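Local coordinates for epoxyqueuosine reductase (Streptococcus thermophilus, PDB 5D6S), which belongs to the QueG family of epoxyqueuosine reductases and binds cobalamin together with two iron/sulfur clusters, at residues A[48-53]-A[167-172]; A[116-121]-A[256-261]; A[126-131]-A[155-160]. All coordinates share one frame; numbering follows the deposited sequence.

Contact 1. Residues A[48-53]-A[167-172]; sequences FTTADD and AKRAGI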
ATOM      1  N   PHE A  48      18.032   8.254 -14.971  1.00 75.67           N
ATOM      2  CA  PHE A  48      19.172   7.390 -15.232  1.00 66.98           C
ATOM      3  C   PHE A  48      20.153   7.539 -14.101  1.00 71.43           C
ATOM      4  O   PHE A  48      20.308   8.609 -13.523  1.00 68.14           O
ATOM      5  CB  PHE A  48      19.839   7.747 -16.556  1.00 67.00           C
ATOM      6  CG  PHE A  48      18.921   7.658 -17.738  1.00 64.78           C
ATOM      7  CD1 PHE A  48      18.092   8.728 -18.061  1.00 58.50           C
ATOM      8  CD2 PHE A  48      18.857   6.501 -18.508  1.00 61.09           C
ATOM      9  CE1 PHE A  48      17.218   8.655 -19.137  1.00 63.01           C
ATOM     10  CE2 PHE A  48      17.986   6.424 -19.592  1.00 68.23           C
ATOM     11  CZ  PHE A  48      17.165   7.509 -19.913  1.00 63.16           C
ATOM     12  N   THR A  49      20.803   6.443 -13.760  1.00 76.90           N
ATOM     13  CA  THR A  49      21.797   6.478 -12.705  1.00 79.12           C
ATOM     14  C   THR A  49      22.726   5.297 -12.891  1.00 79.78           C
ATOM     15  O   THR A  49      22.460   4.392 -13.678  1.00 66.98           O
ATOM     16  CB  THR A  49      21.171   6.461 -11.304  1.00 77.42           C
ATOM     17  OG1 THR A  49      22.182   6.169 -10.332  1.00 81.04           O
ATOM     18  CG2 THR A  49      20.097   5.412 -11.220  1.00 84.81           C
ATOM     19  N   THR A  50      23.836   5.333 -12.176  1.00 82.66           N
ATOM     20  CA  THR A  50      24.841   4.299 -12.323  1.00 82.20           C
ATOM     21  C   THR A  50      24.353   3.044 -11.622  1.00 79.57           C
ATOM     22  O   THR A  50      23.461   3.093 -10.766  1.00 83.88           O
ATOM     23  CB  THR A  50      26.199   4.723 -11.723  1.00 75.74           C
ATOM     24  OG1 THR A  50      26.072   4.872 -10.304  1.00 74.02           O
ATOM     25  CG2 THR A  50      26.679   6.035 -12.341  1.00 70.48           C
ATOM     26  N   ALA A  51      24.963   1.928 -11.988  1.00 70.75           N
ATOM     27  CA  ALA A  51      24.842   0.699 -11.233  1.00 63.85           C
ATOM     28  C   ALA A  51      25.783   0.708 -10.018  1.00 66.99           C
ATOM     29  O   ALA A  51      26.182  -0.351  -9.534  1.00 65.46           O
ATOM     30  CB  ALA A  51      25.155  -0.483 -12.126  1.00 66.13           C
ATOM     31  N   ASP A  52      26.173   1.891  -9.542  1.00 69.60           N
ATOM     32  CA  ASP A  52      27.025   1.966  -8.362  1.00 78.93           C
ATOM     33  C   ASP A  52      26.210   1.508  -7.183  1.00 70.36           C
ATOM     34  O   ASP A  52      25.004   1.791  -7.100  1.00 67.77           O
ATOM     35  CB  ASP A  52      27.527   3.389  -8.091  1.00 90.14           C
ATOM     36  CG  ASP A  52      28.655   3.802  -9.016  1.00 96.83           C
ATOM     37  OD1 ASP A  52      29.154   2.959  -9.786  1.00104.00           O
ATOM     38  OD2 ASP A  52      29.050   4.980  -8.959  1.00102.19           O
ATOM     39  N   ASP A  53      26.864   0.808  -6.275  1.00 62.06           N
ATOM     40  CA  ASP A  53      26.151   0.290  -5.147  1.00 75.30           C
ATOM     41  C   ASP A  53      25.571   1.411  -4.244  1.00 77.41           C
ATOM     42  O   ASP A  53      25.726   2.598  -4.522  1.00 80.56           O
ATOM     43  CB  ASP A  53      26.985  -0.762  -4.408  1.00 83.68           C
ATOM     44  CG  ASP A  53      28.361  -0.295  -4.048  1.00 91.00           C
ATOM     45  OD1 ASP A  53      28.460   0.717  -3.311  1.00106.82           O
ATOM     46  OD2 ASP A  53      29.335  -0.983  -4.441  1.00 86.70           O
ATOM     47  N   ALA A 167      15.106   5.761  -7.592  1.00 71.58           N
ATOM     48  CA  ALA A 167      14.437   6.885  -8.239  1.00 65.95           C
ATOM     49  C   ALA A 167      14.989   8.252  -7.801  1.00 67.79           C
ATOM     50  O   ALA A 167      14.891   9.226  -8.556  1.00 75.21           O
ATOM     51  CB  ALA A 167      12.949   6.819  -7.979  1.00 63.80           C
ATOM     52  N   LYS A 168      15.543   8.330  -6.596  1.00 60.73           N
ATOM     53  CA  LYS A 168      16.206   9.553  -6.161  1.00 70.75           C
ATOM     54  C   LYS A 168      17.528   9.797  -6.911  1.00 73.06           C
ATOM     55  O   LYS A 168      17.684  10.842  -7.549  1.00 67.22           O
ATOM     56  CB  LYS A 168      16.471   9.562  -4.659  1.00 72.75           C
ATOM     57  CG  LYS A 168      17.175  10.834  -4.224  1.00 80.63           C
ATOM     58  CD  LYS A 168      17.384  10.931  -2.733  1.00 84.93           C
ATOM     59  CE  LYS A 168      18.707  11.619  -2.453  1.00 89.62           C
ATOM     60  NZ  LYS A 168      19.053  11.575  -1.022  1.00 95.06           N
ATOM     61  N   ARG A 169      18.469   8.853  -6.829  1.00 73.67           N
ATOM     62  CA  ARG A 169      19.711   8.950  -7.621  1.00 74.01           C
ATOM     63  C   ARG A 169      19.459   9.202  -9.108  1.00 72.37           C
ATOM     64  O   ARG A 169      20.338   9.708  -9.787  1.00 84.89           O
ATOM     65  CB  ARG A 169      20.612   7.708  -7.510  1.00 71.40           C
ATOM     66  CG  ARG A 169      21.509   7.659  -6.283  1.00 72.07           C
ATOM     67  CD  ARG A 169      22.873   7.008  -6.538  1.00 66.20           C
ATOM     68  NE  ARG A 169      22.866   5.882  -7.492  1.00 65.29           N
ATOM     69  CZ  ARG A 169      23.384   4.661  -7.273  1.00 62.73           C
ATOM     70  NH1 ARG A 169      23.320   3.737  -8.234  1.00 54.47           N
ATOM     71  NH2 ARG A 169      23.966   4.344  -6.115  1.00 64.58           N
ATOM     72  N   ALA A 170      18.300   8.812  -9.620  1.00 62.69           N
ATOM     73  CA  ALA A 170      18.013   8.995 -11.034  1.00 65.25           C
ATOM     74  C   ALA A 170      17.279  10.300 -11.312  1.00 63.44           C
ATOM     75  O   ALA A 170      16.883  10.578 -12.443  1.00 61.01           O
ATOM     76  CB  ALA A 170      17.224   7.811 -11.565  1.00 70.67           C
ATOM     77  N   GLY A 171      17.084  11.092 -10.270  1.00 68.78           N
ATOM     78  CA  GLY A 171      16.384  12.370 -10.382  1.00 68.87           C
ATOM     79  C   GLY A 171      14.941  12.277 -10.856  1.00 66.63           C
ATOM     80  O   GLY A 171      14.499  13.082 -11.669  1.00 63.61           O
ATOM     81  N   ILE A 172      14.193  11.308 -10.327  1.00 72.61           N
ATOM     82  CA  ILE A 172      12.724  11.270 -10.533  1.00 77.82           C
ATOM     83  C   ILE A 172      12.085  12.262  -9.565  1.00 70.62           C
ATOM     84  O   ILE A 172      11.095  12.925  -9.887  1.00 70.29           O
ATOM     85  CB  ILE A 172      12.117   9.849 -10.342  1.00 80.59           C
ATOM     86  CG1 ILE A 172      12.057   9.116 -11.676  1.00 78.42           C
ATOM     87  CG2 ILE A 172      10.687   9.904  -9.811  1.00 90.26           C
ATOM     88  CD1 ILE A 172      13.408   8.777 -12.244  1.00 81.52           C
TER
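Arg169, in the last turn of helix 163-169, runs its side chain across Thr49 at about a right angle and presents the edge of its guanidinium to the loop that follows strand 45-50. CG leaves beside the backbone N (chi1 -82°), and bends at chi2 and chi3 bring the flat group round to the carbonyls of that loop. Arg169 NE donates to Thr49 OG1 at 2.9 Å, close to the guanidinium plane. With OG1 of Thr49 anti to N (chi1 166°), the hydroxyl faces NE while CG2 packs 3.8 Å from Ala170 CB; threonine suits the place because one branch serves the arginine and the other the alanine.

Two nitrogens share one acceptor: Arg169 NH1 meets Asp52 O at 2.8 Å on a lone pair in the carbonyl plane, and Arg169 NH2 meets the same oxygen at 2.9 Å from above that plane. Arg169 NH2 also bonds Asp53 O at 2.9 Å, so these aspartates are held by their main chain. Thr50 OG1 lies over one guanidinium face and accepts from Asp52 N at 3.1 Å, an ST turn that shapes the loop. Phe54 adds a cation-pi contact. Nearby, Ala170 CA approaches Phe48 O at 3.4 Å in a CA-H...O contact. The helix closes at Gly171, whose positive phi completes a Schellman motif beside an outermost strand of the antiparallel sheet.

Contact 2. Residues A[116-121]-A[256-261]; sequences RGKITP and IKTVIY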
ATOM      1  N   ARG A 116     -20.166   2.698   2.621  1.00 52.79           N
ATOM      2  CA  ARG A 116     -18.982   2.361   1.837  1.00 55.35           C
ATOM      3  C   ARG A 116     -17.691   2.632   2.630  1.00 55.63           C
ATOM      4  O   ARG A 116     -17.630   3.541   3.454  1.00 55.00           O
ATOM      5  CB  ARG A 116     -18.947   3.188   0.552  1.00 50.76           C
ATOM      6  CG  ARG A 116     -20.068   2.910  -0.424  1.00 57.50           C
ATOM      7  CD  ARG A 116     -20.021   3.820  -1.655  1.00 56.33           C
ATOM      8  NE  ARG A 116     -19.956   2.994  -2.860  1.00 58.70           N
ATOM      9  CZ  ARG A 116     -20.985   2.665  -3.621  1.00 62.83           C
ATOM     10  NH1 ARG A 116     -20.805   1.863  -4.665  1.00 62.95           N
ATOM     11  NH2 ARG A 116     -22.195   3.147  -3.373  1.00 71.47           N
ATOM     12  N   GLY A 117     -16.673   1.820   2.377  1.00 53.58           N
ATOM     13  CA  GLY A 117     -15.341   2.087   2.888  1.00 53.06           C
ATOM     14  C   GLY A 117     -14.494   2.661   1.776  1.00 58.43           C
ATOM     15  O   GLY A 117     -14.907   2.677   0.616  1.00 65.00           O
ATOM     16  N   LYS A 118     -13.326   3.170   2.136  1.00 61.35           N
ATOM     17  CA  LYS A 118     -12.351   3.663   1.166  1.00 65.76           C
ATOM     18  C   LYS A 118     -11.190   2.686   1.084  1.00 61.99           C
ATOM     19  O   LYS A 118     -10.916   1.934   1.997  1.00 77.63           O
ATOM     20  CB  LYS A 118     -11.794   5.037   1.554  1.00 70.32           C
ATOM     21  CG  LYS A 118     -12.801   6.150   1.819  1.00 81.84           C
ATOM     22  CD  LYS A 118     -12.123   7.316   2.555  1.00 91.85           C
ATOM     23  CE  LYS A 118     -13.111   8.317   3.137  1.00 99.06           C
ATOM     24  NZ  LYS A 118     -13.929   8.979   2.085  1.00 99.06           N
ATOM     25  N   ILE A 119     -10.460   2.768  -0.001  1.00 61.39           N
ATOM     26  CA  ILE A 119      -9.364   1.868  -0.269  1.00 64.14           C
ATOM     27  C   ILE A 119      -8.344   2.654  -1.114  1.00 59.91           C
ATOM     28  O   ILE A 119      -8.695   3.218  -2.124  1.00 47.58           O
ATOM     29  CB  ILE A 119      -9.861   0.593  -0.974  1.00 66.94           C
ATOM     30  CG1 ILE A 119      -8.614  -0.046  -1.648  1.00 61.61           C
ATOM     31  CG2 ILE A 119     -11.044   0.975  -1.862  1.00 77.44           C
ATOM     32  CD1 ILE A 119      -8.528  -0.224  -3.151  1.00 67.32           C
ATOM     33  N   THR A 120      -7.092   2.717  -0.651  1.00 62.55           N
ATOM     34  CA  THR A 120      -6.053   3.628  -1.200  1.00 61.01           C
ATOM     35  C   THR A 120      -6.018   3.745  -2.722  1.00 61.08           C
ATOM     36  O   THR A 120      -6.164   2.747  -3.426  1.00 68.08           O
ATOM     37  CB  THR A 120      -4.627   3.243  -0.744  1.00 59.61           C
ATOM     38  OG1 THR A 120      -3.678   4.087  -1.404  1.00 64.06           O
ATOM     39  CG2 THR A 120      -4.295   1.824  -1.093  1.00 57.84           C
ATOM     40  N   PRO A 121      -5.826   4.971  -3.238  1.00 67.08           N
ATOM     41  CA  PRO A 121      -5.744   5.164  -4.695  1.00 61.47           C
ATOM     42  C   PRO A 121      -4.581   4.404  -5.320  1.00 61.56           C
ATOM     43  O   PRO A 121      -4.620   4.121  -6.518  1.00 58.91           O
ATOM     44  CB  PRO A 121      -5.540   6.674  -4.867  1.00 63.03           C
ATOM     45  CG  PRO A 121      -5.541   7.298  -3.506  1.00 63.43           C
ATOM     46  CD  PRO A 121      -5.560   6.213  -2.474  1.00 69.29           C
ATOM     47  N   ILE A 256      -8.003   3.167  11.425  1.00 50.17           N
ATOM     48  CA  ILE A 256      -8.123   2.966   9.972  1.00 47.23           C
ATOM     49  C   ILE A 256      -9.422   3.579   9.489  1.00 51.96           C
ATOM     50  O   ILE A 256      -9.659   3.649   8.272  1.00 61.94           O
ATOM     51  CB  ILE A 256      -8.035   1.509   9.507  1.00 47.55           C
ATOM     52  CG1 ILE A 256      -9.203   0.672  10.020  1.00 51.97           C
ATOM     53  CG2 ILE A 256      -6.747   0.865   9.991  1.00 55.18           C
ATOM     54  CD1 ILE A 256      -9.321  -0.679   9.338  1.00 45.21           C
ATOM     55  N   LYS A 257     -10.237   4.074  10.430  1.00 55.89           N
ATOM     56  CA  LYS A 257     -11.534   4.693  10.118  1.00 51.78           C
ATOM     57  C   LYS A 257     -12.266   3.790   9.165  1.00 47.75           C
ATOM     58  O   LYS A 257     -12.573   2.659   9.524  1.00 55.05           O
ATOM     59  CB  LYS A 257     -11.352   6.104   9.569  1.00 59.55           C
ATOM     60  CG  LYS A 257     -10.839   7.113  10.594  1.00 61.36           C
ATOM     61  CD  LYS A 257     -11.002   8.532  10.076  1.00 72.34           C
ATOM     62  CE  LYS A 257     -11.106   9.557  11.204  1.00 83.60           C
ATOM     63  NZ  LYS A 257      -9.803   9.779  11.880  1.00 80.02           N
ATOM     64  N   THR A 258     -12.466   4.228   7.932  1.00 53.05           N
ATOM     65  CA  THR A 258     -13.120   3.389   6.909  1.00 53.37           C
ATOM     66  C   THR A 258     -12.178   2.999   5.783  1.00 48.46           C
ATOM     67  O   THR A 258     -12.585   2.432   4.795  1.00 52.14           O
ATOM     68  CB  THR A 258     -14.343   4.114   6.297  1.00 59.65           C
ATOM     69  OG1 THR A 258     -13.922   5.333   5.665  1.00 61.34           O
ATOM     70  CG2 THR A 258     -15.358   4.436   7.385  1.00 58.88           C
ATOM     71  N   VAL A 259     -10.898   3.288   5.941  1.00 56.21           N
ATOM     72  CA  VAL A 259      -9.907   2.943   4.921  1.00 53.50           C
ATOM     73  C   VAL A 259      -9.479   1.507   5.147  1.00 56.10           C
ATOM     74  O   VAL A 259      -8.674   1.242   6.050  1.00 59.76           O
ATOM     75  CB  VAL A 259      -8.674   3.875   4.968  1.00 51.35           C
ATOM     76  CG1 VAL A 259      -7.716   3.518   3.859  1.00 53.34           C
ATOM     77  CG2 VAL A 259      -9.089   5.332   4.799  1.00 51.35           C
ATOM     78  N   ILE A 260     -10.009   0.600   4.324  1.00 48.72           N
ATOM     79  CA  ILE A 260      -9.818  -0.829   4.521  1.00 51.86           C
ATOM     80  C   ILE A 260      -8.608  -1.413   3.817  1.00 53.38           C
ATOM     81  O   ILE A 260      -8.356  -2.608   3.892  1.00 57.37           O
ATOM     82  CB  ILE A 260     -11.046  -1.653   4.081  1.00 51.18           C
ATOM     83  CG1 ILE A 260     -11.236  -1.598   2.577  1.00 46.31           C
ATOM     84  CG2 ILE A 260     -12.290  -1.217   4.847  1.00 53.03           C
ATOM     85  CD1 ILE A 260     -12.454  -2.351   2.079  1.00 46.86           C
ATOM     86  N   TYR A 261      -7.849  -0.576   3.140  1.00 55.68           N
ATOM     87  CA  TYR A 261      -6.585  -1.003   2.517  1.00 55.70           C
ATOM     88  C   TYR A 261      -5.655   0.196   2.287  1.00 53.06           C
ATOM     89  O   TYR A 261      -6.011   1.156   1.614  1.00 47.55           O
ATOM     90  CB  TYR A 261      -6.820  -1.730   1.187  1.00 53.47           C
ATOM     91  CG  TYR A 261      -5.567  -2.399   0.692  1.00 55.82           C
ATOM     92  CD1 TYR A 261      -5.148  -3.596   1.241  1.00 56.42           C
ATOM     93  CD2 TYR A 261      -4.765  -1.810  -0.287  1.00 57.51           C
ATOM     94  CE1 TYR A 261      -3.971  -4.211   0.833  1.00 57.79           C
ATOM     95  CE2 TYR A 261      -3.598  -2.427  -0.719  1.00 57.07           C
ATOM     96  CZ  TYR A 261      -3.198  -3.627  -0.137  1.00 56.60           C
ATOM     97  OH  TYR A 261      -2.021  -4.247  -0.510  1.00 60.92           O
TER
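The Tyr261 ring is approached obliquely by Thr120, whose CG2 lies 3.8 Å from Tyr261 CD2, and by Ile119, whose CG1 is 3.8 Å from Tyr261 CB. Beside this ring the two backbones form a single parallel beta bridge, Lys118 with Val259, at Val259, the last residue of a type II' turn that begins at Ile256. Leu321 of helix 318-331 touches the same tyrosine. The flat guanidinium of Arg116 is turned away from this contact, its NH1 forming a salt bridge with Asp287, while NE bonds Met290 O.

Lys118 uses both of its polar backbone atoms: its N donates to Thr258 O at 2.9 Å, and its O accepts from Ile260 N at 2.8 Å. Val259 CA adds a CA-H...O contact to that same oxygen. Gly117 has no side chain, which suits a place where its CA faces Thr258 O at 3.4 Å and the path a side chain would take leads towards the 256-261 segment. Lysine fits the exposed position 118: the aliphatic part of its chain passes Thr258, with Lys118 CE 4.0 Å from Thr258 OG1, before bending at chi4. On the buried side Ile119 meets Ile260, an apolar pair between CB and CG1, and Ile260 also touches Ala328 of helix 318-331.

Thr120 belongs to the cobalamin pocket. Its OG1, anti to N (chi1 175°), bonds Asp264 OD1, and its backbone holds the neighbouring segment: Thr120 N donates almost straight to Tyr261 O at 3.0 Å.

Contact 3. Residues A[126-131]-A[155-160]; sequences LDYHYV and MVDTGA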
ATOM      1  N   LEU A 126      -6.097  -1.381 -12.415  1.00 61.29           N
ATOM      2  CA  LEU A 126      -5.197  -2.518 -12.587  1.00 61.06           C
ATOM      3  C   LEU A 126      -3.909  -2.490 -11.777  1.00 60.60           C
ATOM      4  O   LEU A 126      -3.246  -1.475 -11.694  1.00 59.20           O
ATOM      5  CB  LEU A 126      -4.820  -2.711 -14.043  1.00 66.67           C
ATOM      6  CG  LEU A 126      -4.889  -4.196 -14.372  1.00 73.65           C
ATOM      7  CD1 LEU A 126      -6.350  -4.589 -14.361  1.00 85.42           C
ATOM      8  CD2 LEU A 126      -4.289  -4.507 -15.725  1.00 72.12           C
ATOM      9  N   ASP A 127      -3.590  -3.636 -11.182  1.00 63.93           N
ATOM     10  CA  ASP A 127      -2.467  -3.797 -10.285  1.00 58.29           C
ATOM     11  C   ASP A 127      -1.255  -3.178 -10.931  1.00 57.85           C
ATOM     12  O   ASP A 127      -0.835  -3.613 -12.008  1.00 50.22           O
ATOM     13  CB  ASP A 127      -2.220  -5.283 -10.048  1.00 62.65           C
ATOM     14  CG  ASP A 127      -1.033  -5.557  -9.135  1.00 65.63           C
ATOM     15  OD1 ASP A 127      -0.430  -4.611  -8.610  1.00 61.64           O
ATOM     16  OD2 ASP A 127      -0.677  -6.740  -8.961  1.00 68.32           O
ATOM     17  N   TYR A 128      -0.700  -2.152 -10.285  1.00 54.35           N
ATOM     18  CA  TYR A 128       0.486  -1.473 -10.821  1.00 55.86           C
ATOM     19  C   TYR A 128       1.595  -2.451 -11.218  1.00 60.42           C
ATOM     20  O   TYR A 128       2.242  -2.272 -12.235  1.00 65.50           O
ATOM     21  CB  TYR A 128       1.001  -0.370  -9.863  1.00 55.59           C
ATOM     22  CG  TYR A 128       1.714  -0.786  -8.589  1.00 57.36           C
ATOM     23  CD1 TYR A 128       3.068  -1.097  -8.596  1.00 60.93           C
ATOM     24  CD2 TYR A 128       1.048  -0.831  -7.372  1.00 61.23           C
ATOM     25  CE1 TYR A 128       3.740  -1.437  -7.429  1.00 57.63           C
ATOM     26  CE2 TYR A 128       1.710  -1.197  -6.210  1.00 64.82           C
ATOM     27  CZ  TYR A 128       3.067  -1.495  -6.250  1.00 60.15           C
ATOM     28  OH  TYR A 128       3.741  -1.868  -5.104  1.00 63.46           O
ATOM     29  N   HIS A 129       1.809  -3.484 -10.419  1.00 62.13           N
ATOM     30  CA  HIS A 129       2.827  -4.490 -10.747  1.00 64.97           C
ATOM     31  C   HIS A 129       2.674  -4.954 -12.172  1.00 61.12           C
ATOM     32  O   HIS A 129       3.652  -5.099 -12.868  1.00 66.39           O
ATOM     33  CB  HIS A 129       2.760  -5.731  -9.826  1.00 62.94           C
ATOM     34  CG  HIS A 129       3.006  -5.431  -8.376  1.00 63.95           C
ATOM     35  ND1 HIS A 129       2.027  -4.930  -7.541  1.00 64.74           N
ATOM     36  CD2 HIS A 129       4.112  -5.571  -7.611  1.00 56.20           C
ATOM     37  CE1 HIS A 129       2.521  -4.771  -6.326  1.00 59.38           C
ATOM     38  NE2 HIS A 129       3.783  -5.156  -6.341  1.00 55.26           N
ATOM     39  N   TYR A 130       1.457  -5.261 -12.594  1.00 60.70           N
ATOM     40  CA  TYR A 130       1.277  -5.715 -13.960  1.00 64.39           C
ATOM     41  C   TYR A 130       1.496  -4.559 -14.952  1.00 66.07           C
ATOM     42  O   TYR A 130       2.140  -4.735 -15.986  1.00 66.54           O
ATOM     43  CB  TYR A 130      -0.098  -6.345 -14.210  1.00 71.98           C
ATOM     44  CG  TYR A 130      -0.328  -6.386 -15.693  1.00 92.86           C
ATOM     45  CD1 TYR A 130       0.402  -7.265 -16.506  1.00100.15           C
ATOM     46  CD2 TYR A 130      -1.178  -5.465 -16.315  1.00101.93           C
ATOM     47  CE1 TYR A 130       0.242  -7.259 -17.884  1.00107.77           C
ATOM     48  CE2 TYR A 130      -1.351  -5.448 -17.695  1.00107.79           C
ATOM     49  CZ  TYR A 130      -0.637  -6.341 -18.476  1.00112.54           C
ATOM     50  OH  TYR A 130      -0.794  -6.326 -19.846  1.00113.09           O
ATOM     51  N   VAL A 131       0.941  -3.387 -14.647  1.00 64.35           N
ATOM     52  CA  VAL A 131       1.025  -2.244 -15.551  1.00 65.39           C
ATOM     53  C   VAL A 131       2.494  -1.892 -15.848  1.00 68.28           C
ATOM     54  O   VAL A 131       2.883  -1.743 -17.007  1.00 69.92           O
ATOM     55  CB  VAL A 131       0.271  -1.005 -15.008  1.00 62.17           C
ATOM     56  CG1 VAL A 131       0.418   0.176 -15.954  1.00 60.71           C
ATOM     57  CG2 VAL A 131      -1.211  -1.298 -14.826  1.00 65.15           C
ATOM     58  N   MET A 155      12.553  -4.663 -12.388  1.00 55.83           N
ATOM     59  CA  MET A 155      12.015  -4.747 -11.032  1.00 60.62           C
ATOM     60  C   MET A 155      10.843  -3.786 -10.831  1.00 62.19           C
ATOM     61  O   MET A 155      10.868  -2.668 -11.320  1.00 72.14           O
ATOM     62  CB  MET A 155      13.110  -4.422 -10.012  1.00 57.46           C
ATOM     63  CG  MET A 155      14.182  -5.474  -9.947  1.00 59.91           C
ATOM     64  SD  MET A 155      15.415  -4.991  -8.745  1.00 76.70           S
ATOM     65  CE  MET A 155      16.377  -6.502  -8.648  1.00 76.78           C
ATOM     66  N   VAL A 156       9.832  -4.217 -10.091  1.00 61.28           N
ATOM     67  CA  VAL A 156       8.804  -3.286  -9.622  1.00 63.93           C
ATOM     68  C   VAL A 156       8.187  -3.806  -8.314  1.00 61.23           C
ATOM     69  O   VAL A 156       7.483  -4.802  -8.314  1.00 63.12           O
ATOM     70  CB  VAL A 156       7.771  -2.975 -10.736  1.00 59.18           C
ATOM     71  CG1 VAL A 156       7.429  -4.225 -11.510  1.00 64.42           C
ATOM     72  CG2 VAL A 156       6.530  -2.309 -10.182  1.00 56.56           C
ATOM     73  N   ASP A 157       8.550  -3.148  -7.210  1.00 61.98           N
ATOM     74  CA  ASP A 157       8.114  -3.467  -5.850  1.00 59.64           C
ATOM     75  C   ASP A 157       8.713  -4.769  -5.314  1.00 51.65           C
ATOM     76  O   ASP A 157       9.262  -4.799  -4.216  1.00 53.37           O
ATOM     77  CB  ASP A 157       6.584  -3.446  -5.752  1.00 63.95           C
ATOM     78  CG  ASP A 157       6.070  -3.715  -4.336  1.00 70.34           C
ATOM     79  OD1 ASP A 157       6.378  -2.951  -3.401  1.00 65.75           O
ATOM     80  OD2 ASP A 157       5.261  -4.644  -4.177  1.00 79.24           O
ATOM     81  N   THR A 158       8.611  -5.840  -6.090  1.00 45.59           N
ATOM     82  CA  THR A 158       8.901  -7.189  -5.601  1.00 44.34           C
ATOM     83  C   THR A 158      10.332  -7.579  -5.805  1.00 47.38           C
ATOM     84  O   THR A 158      10.750  -8.662  -5.425  1.00 45.79           O
ATOM     85  CB  THR A 158       8.068  -8.214  -6.381  1.00 48.63           C
ATOM     86  OG1 THR A 158       8.334  -8.089  -7.780  1.00 48.73           O
ATOM     87  CG2 THR A 158       6.584  -8.008  -6.164  1.00 45.46           C
ATOM     88  N   GLY A 159      11.102  -6.699  -6.437  1.00 56.17           N
ATOM     89  CA  GLY A 159      12.537  -6.903  -6.605  1.00 52.05           C
ATOM     90  C   GLY A 159      13.341  -6.562  -5.343  1.00 62.07           C
ATOM     91  O   GLY A 159      12.803  -6.042  -4.359  1.00 59.84           O
ATOM     92  N   ALA A 160      14.658  -6.797  -5.415  1.00 67.05           N
ATOM     93  CA  ALA A 160      15.587  -6.643  -4.281  1.00 59.33           C
ATOM     94  C   ALA A 160      16.033  -5.209  -4.007  1.00 56.96           C
ATOM     95  O   ALA A 160      16.344  -4.850  -2.872  1.00 54.97           O
ATOM     96  CB  ALA A 160      16.813  -7.484  -4.510  1.00 60.97           C
TER
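His129 spans the distance from the first turn of helix 128-144 to Asp157, in the loop after strand 152-155, using both nitrogens of its ring. Asp127 is the N-cap of this helix. From CB of His129, CG leaves beside the backbone N (chi1 -62°), directing the imidazole towards the loop. His129 ND1 donates in the ring plane to Asp127 OD1 at 2.7 Å, on that oxygen's syn lone pair, and also sits over the centre of the Tyr128 ring. OD1 takes a second bond, the capping one, from His129 N, so one carboxylate oxygen both caps the helix and fixes the rotation of the ring. On the other branch His129 CD2 lies 3.5 Å from Val156 O and 3.8 Å from Thr158 CG2. At the tip, His129 NE2 donates near the ring plane at 2.7 Å, on the anti side of Asp157 OD2, tilted 30° out of a carboxylate plane turned 67° from the imidazole. Histidine suits the place because its two nitrogens can bridge two aspartates. Asp157 lines the cobalamin pocket, and its backbone O accepts a hydrogen bond from cobalamin. Beside it, Val156 CG2 meets the edge of the Tyr128 ring, 4.0 Å from Tyr128 CD1.

The three contacts lie around the bound cobalamin without touching one another. Contacts 2 and 3 come closest, their nearest atoms about 7 Å apart; between nearest atoms, contacts 1 and 3 are separated by about 10 Å and contacts 1 and 2 by about 17 Å. Each contributes to the cobalamin pocket: Lys168 from contact 1, Thr120 from contact 2, and Tyr128 and Asp157 from contact 3, with the side chains of Thr120 and Asp157 each about 3 Å from the ligand. Contact 2 joins the QueG family region to the 4Fe-4S region, and the side chain of Thr120 is about 9 Å from an iron/sulfur cluster. Along the chain contacts 1 and 2 interlock, while both segments of contact 3 fall within the span of each.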